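Local coordinates for protein beta-lactamase (PDB 5E2G) that probably hydrolyses beta-lactams to substituted beta-amino acids, as a member of the class C beta-lactamase family, at residues V276-P279 against T280-G284; S297-Q300 against P301-P305. One frame throughout, in Å; residues are numbered along the deposited sequence.

Contact 1: V276-P279 against T280-G284; sequences VALP and TLLAG
Leu278 and Leu282 share the first full alpha-helical bond of the helix 278-284, Leu282 N to Leu278 O at 2.9 Å and nearly straight (172° at the hydrogen), and Ala283 N repeats the step on Pro279 O. Ala277 stands at the N-cap position of this helix, where Ala277 O takes Thr280 N at 2.9 Å and a weak, longer bond from Leu281 N. Pro279, whose nitrogen carries no hydrogen to give, fits in the first turn without costing a bond. On one side of the helix, a chi1 of 180° sets Leu278 CG beside its own carbonyl carbon and so next to Leu282 in the following turn, with Leu278 CG 3.7 Å from Leu282 CD1. On another side Val276 reaches forward from before the N-cap: CG2 meets Leu281 CD2 at 3.6 Å, the two side chains crossing at about a right angle. Trp310 of the sheet strand 309-316 touches both Val276 and Leu281, while Tyr352 and Val348 of the C-terminal helix 344-357 also pack on Leu281, so the turn packs between the sheet and that helix. Back between the two leucines, Leu282 CD2 lies 3.8 Å from Leu278 CD1.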
loop_
_atom_site.group_PDB
_atom_site.type_symbol
_atom_site.label_atom_id
_atom_site.label_comp_id
_atom_site.label_asym_id
_atom_site.label_seq_id
_atom_site.Cartn_x
_atom_site.Cartn_y
_atom_site.Cartn_z
ATOM N N VAL A 276 -12.632 -4.595 16.086
ATOM C CA VAL A 276 -13.253 -4.872 14.797
ATOM C C VAL A 276 -13.607 -6.353 14.721
ATOM O O VAL A 276 -12.781 -7.208 15.066
ATOM C CB VAL A 276 -12.317 -4.465 13.640
ATOM C CG1 VAL A 276 -10.915 -5.026 13.870
ATOM C CG2 VAL A 276 -12.882 -4.906 12.296
ATOM N N ALA A 277 -14.834 -6.655 14.277
ATOM C CA ALA A 277 -15.260 -8.041 14.094
ATOM C C ALA A 277 -14.733 -8.576 12.778
ATOM O O ALA A 277 -14.656 -7.845 11.786
ATOM C CB ALA A 277 -16.784 -8.162 14.120
ATOM N N LEU A 278 -14.369 -9.854 12.765
ATOM C CA LEU A 278 -13.825 -10.426 11.534
ATOM C C LEU A 278 -14.748 -10.257 10.328
ATOM O O LEU A 278 -14.250 -9.871 9.258
ATOM C CB LEU A 278 -13.456 -11.901 11.749
ATOM C CG LEU A 278 -12.882 -12.551 10.481
ATOM C CD1 LEU A 278 -11.652 -11.802 9.997
ATOM C CD2 LEU A 278 -12.566 -14.028 10.704
ATOM N N PRO A 279 -16.068 -10.496 10.416
ATOM C CA PRO A 279 -16.920 -10.246 9.242
ATOM C C PRO A 279 -16.762 -8.845 8.681
ATOM O O PRO A 279 -16.917 -8.650 7.471
ATOM C CB PRO A 279 -18.337 -10.489 9.775
ATOM C CG PRO A 279 -18.159 -11.379 10.948
ATOM C CD PRO A 279 -16.856 -11.000 11.561
ATOM N N THR A 280 -16.438 -7.862 9.521
ATOM C CA THR A 280 -16.222 -6.515 9.012
ATOM C C THR A 280 -15.019 -6.472 8.084
ATOM O O THR A 280 -15.074 -5.860 7.010
ATOM C CB THR A 280 -16.041 -5.533 10.164
ATOM O OG1 THR A 280 -17.268 -5.423 10.882
ATOM C CG2 THR A 280 -15.684 -4.183 9.629
ATOM N N LEU A 281 -13.930 -7.138 8.472
ATOM C CA LEU A 281 -12.723 -7.142 7.652
ATOM C C LEU A 281 -12.910 -7.979 6.404
ATOM O O LEU A 281 -12.462 -7.595 5.320
ATOM C CB LEU A 281 -11.544 -7.672 8.459
ATOM C CG LEU A 281 -11.210 -6.877 9.715
ATOM C CD1 LEU A 281 -10.099 -7.567 10.468
ATOM C CD2 LEU A 281 -10.809 -5.452 9.354
ATOM N N LEU A 282 -13.559 -9.136 6.539
ATOM C CA LEU A 282 -13.805 -9.972 5.374
ATOM C C LEU A 282 -14.627 -9.219 4.336
ATOM O O LEU A 282 -14.296 -9.227 3.148
ATOM C CB LEU A 282 -14.501 -11.273 5.791
ATOM C CG LEU A 282 -13.805 -12.108 6.875
ATOM C CD1 LEU A 282 -14.676 -13.246 7.341
ATOM C CD2 LEU A 282 -12.478 -12.642 6.392
ATOM N N ALA A 283 -15.689 -8.533 4.775
ATOM C CA ALA A 283 -16.540 -7.801 3.845
ATOM C C ALA A 283 -15.791 -6.648 3.192
ATOM O O ALA A 283 -15.976 -6.376 2.000
ATOM C CB ALA A 283 -17.781 -7.284 4.569
ATOM N N GLY A 284 -14.942 -5.964 3.960
ATOM C CA GLY A 284 -14.185 -4.847 3.426
ATOM C C GLY A 284 -13.075 -5.257 2.487
ATOM O O GLY A 284 -12.712 -4.493 1.593
HETATM O O HOH W 1 -16.625 -5.038 13.968
#

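Contact 2: S297-Q300 against P301-P305; sequences SAIQ and PPLAP
Ile299 and Leu303 meet across a kink centred on the cis peptide bond between Gln300 and Pro301. The two side chains cross at about a right angle, with the CD1 methyl of Ile299 pressed to 3.5 Å against CD1 of Leu303, closer than usual for two carbons. In Ile299, CG1 lies opposite the carbonyl carbon (chi1 -54°) and the chain is extended beyond it (chi2 178°), which carries CD1 out to this methyl; the other branch, CG2, sits 3.7 Å from Leu303 CG and 3.8 Å from Leu303 CD2. The isoleucine thus uses both branches, and the leucine presents its branch point and both methyls. These residues belong to the broken strand 294-303, next to last in the large antiparallel sheet, and at its corner residues 299-302 fit a type VIb turn; Ile299 and Leu303 nevertheless both bond through their backbones to the neighbouring strand 256-260, and their side chains both touch Arg259 and Thr264. The cis bond brings the CA atoms of Gln300 and Pro301 to 2.9 Å. No hydrogen bond spans the turn: Pro302 N has no hydrogen for Ile299 O, and that oxygen receives a CA-H...O contact from Pro302 CA at 3.5 Å. The Pro302 ring lies alongside the same oxygen, its CD 3.7 Å from Ile299 O.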
loop_
_atom_site.group_PDB
_atom_site.type_symbol
_atom_site.label_atom_id
_atom_site.label_comp_id
_atom_site.label_asym_id
_atom_site.label_seq_id
_atom_site.Cartn_x
_atom_site.Cartn_y
_atom_site.Cartn_z
ATOM N N SER A 297 -19.933 7.560 0.223
ATOM C CA SER A 297 -20.479 8.773 0.818
ATOM C C SER A 297 -19.367 9.544 1.511
ATOM O O SER A 297 -18.620 8.984 2.315
ATOM C CB SER A 297 -21.618 8.460 1.786
ATOM O OG SER A 297 -21.300 7.373 2.620
ATOM N N ALA A 298 -19.248 10.822 1.176
ATOM C CA ALA A 298 -18.217 11.658 1.767
ATOM C C ALA A 298 -18.488 11.868 3.251
ATOM O O ALA A 298 -19.632 12.051 3.673
ATOM C CB ALA A 298 -18.149 13.002 1.046
ATOM N N ILE A 299 -17.425 11.810 4.044
ATOM C CA ILE A 299 -17.490 12.115 5.469
ATOM C C ILE A 299 -17.165 13.594 5.633
ATOM O O ILE A 299 -16.114 14.060 5.176
ATOM C CB ILE A 299 -16.521 11.228 6.269
ATOM C CG1 ILE A 299 -16.784 9.755 5.960
ATOM C CG2 ILE A 299 -16.651 11.486 7.751
ATOM C CD1 ILE A 299 -15.870 8.833 6.651
ATOM N N GLN A 300 -18.081 14.336 6.253
ATOM C CA GLN A 300 -17.965 15.791 6.399
ATOM C C GLN A 300 -18.265 16.203 7.850
ATOM O O GLN A 300 -19.403 16.089 8.307
ATOM C CB GLN A 300 -18.922 16.514 5.436
ATOM C CG GLN A 300 -18.799 16.101 3.965
ATOM C CD GLN A 300 -20.091 16.308 3.131
ATOM O OE1 GLN A 300 -21.204 16.348 3.666
ATOM N NE2 GLN A 300 -19.929 16.419 1.810
ATOM N N PRO A 301 -17.249 16.672 8.591
ATOM C CA PRO A 301 -15.855 16.836 8.174
ATOM C C PRO A 301 -15.151 15.492 8.167
ATOM O O PRO A 301 -15.617 14.596 8.869
ATOM C CB PRO A 301 -15.276 17.765 9.248
ATOM C CG PRO A 301 -16.072 17.439 10.471
ATOM C CD PRO A 301 -17.451 17.060 9.998
ATOM N N PRO A 302 -14.078 15.355 7.388
ATOM C CA PRO A 302 -13.365 14.077 7.341
ATOM C C PRO A 302 -12.965 13.641 8.741
ATOM O O PRO A 302 -12.756 14.462 9.631
ATOM C CB PRO A 302 -12.143 14.385 6.472
ATOM C CG PRO A 302 -12.575 15.515 5.614
ATOM C CD PRO A 302 -13.468 16.350 6.488
ATOM N N LEU A 303 -12.900 12.333 8.948
ATOM C CA LEU A 303 -12.503 11.832 10.255
ATOM C C LEU A 303 -11.057 12.195 10.539
ATOM O O LEU A 303 -10.166 11.934 9.726
ATOM C CB LEU A 303 -12.677 10.325 10.323
ATOM C CG LEU A 303 -14.076 9.953 9.887
ATOM C CD1 LEU A 303 -14.090 8.508 9.600
ATOM C CD2 LEU A 303 -15.090 10.308 10.955
ATOM N N ALA A 304 -10.824 12.809 11.687
ATOM C CA ALA A 304 -9.457 12.963 12.143
ATOM C C ALA A 304 -8.804 11.588 12.236
ATOM O O ALA A 304 -9.484 10.602 12.545
ATOM C CB ALA A 304 -9.427 13.652 13.504
ATOM N N PRO A 305 -7.510 11.473 11.936
ATOM C CA PRO A 305 -6.784 10.250 12.293
ATOM C C PRO A 305 -7.145 9.811 13.702
ATOM O O PRO A 305 -7.287 10.638 14.608
ATOM C CB PRO A 305 -5.316 10.670 12.170
ATOM C CG PRO A 305 -5.343 11.710 11.077
ATOM C CD PRO A 305 -6.660 12.434 11.207
#

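In the fold
Following the chain from the N terminus, strand 270-273 of the large antiparallel sheet leads into contact 1, which forms the first turn of helix 278-284. Helix 287-291 comes next, and the chain then re-enters the sheet as strand 294-303, whose break is contact 2, before strand 309-316 takes it back toward the sheet's middle. Both contacts are local turns in series, so neither encloses or crosses the other. The centres of contacts 1 and 2 lie about 21 Å apart, and the nearest atoms of contacts 1 and 2 are about 13 Å apart. Contact 1 joins its helix to strands 270-273 and 309-316 and to helix 344-357, whereas contact 2 lies against strands 256-260 and 263-265.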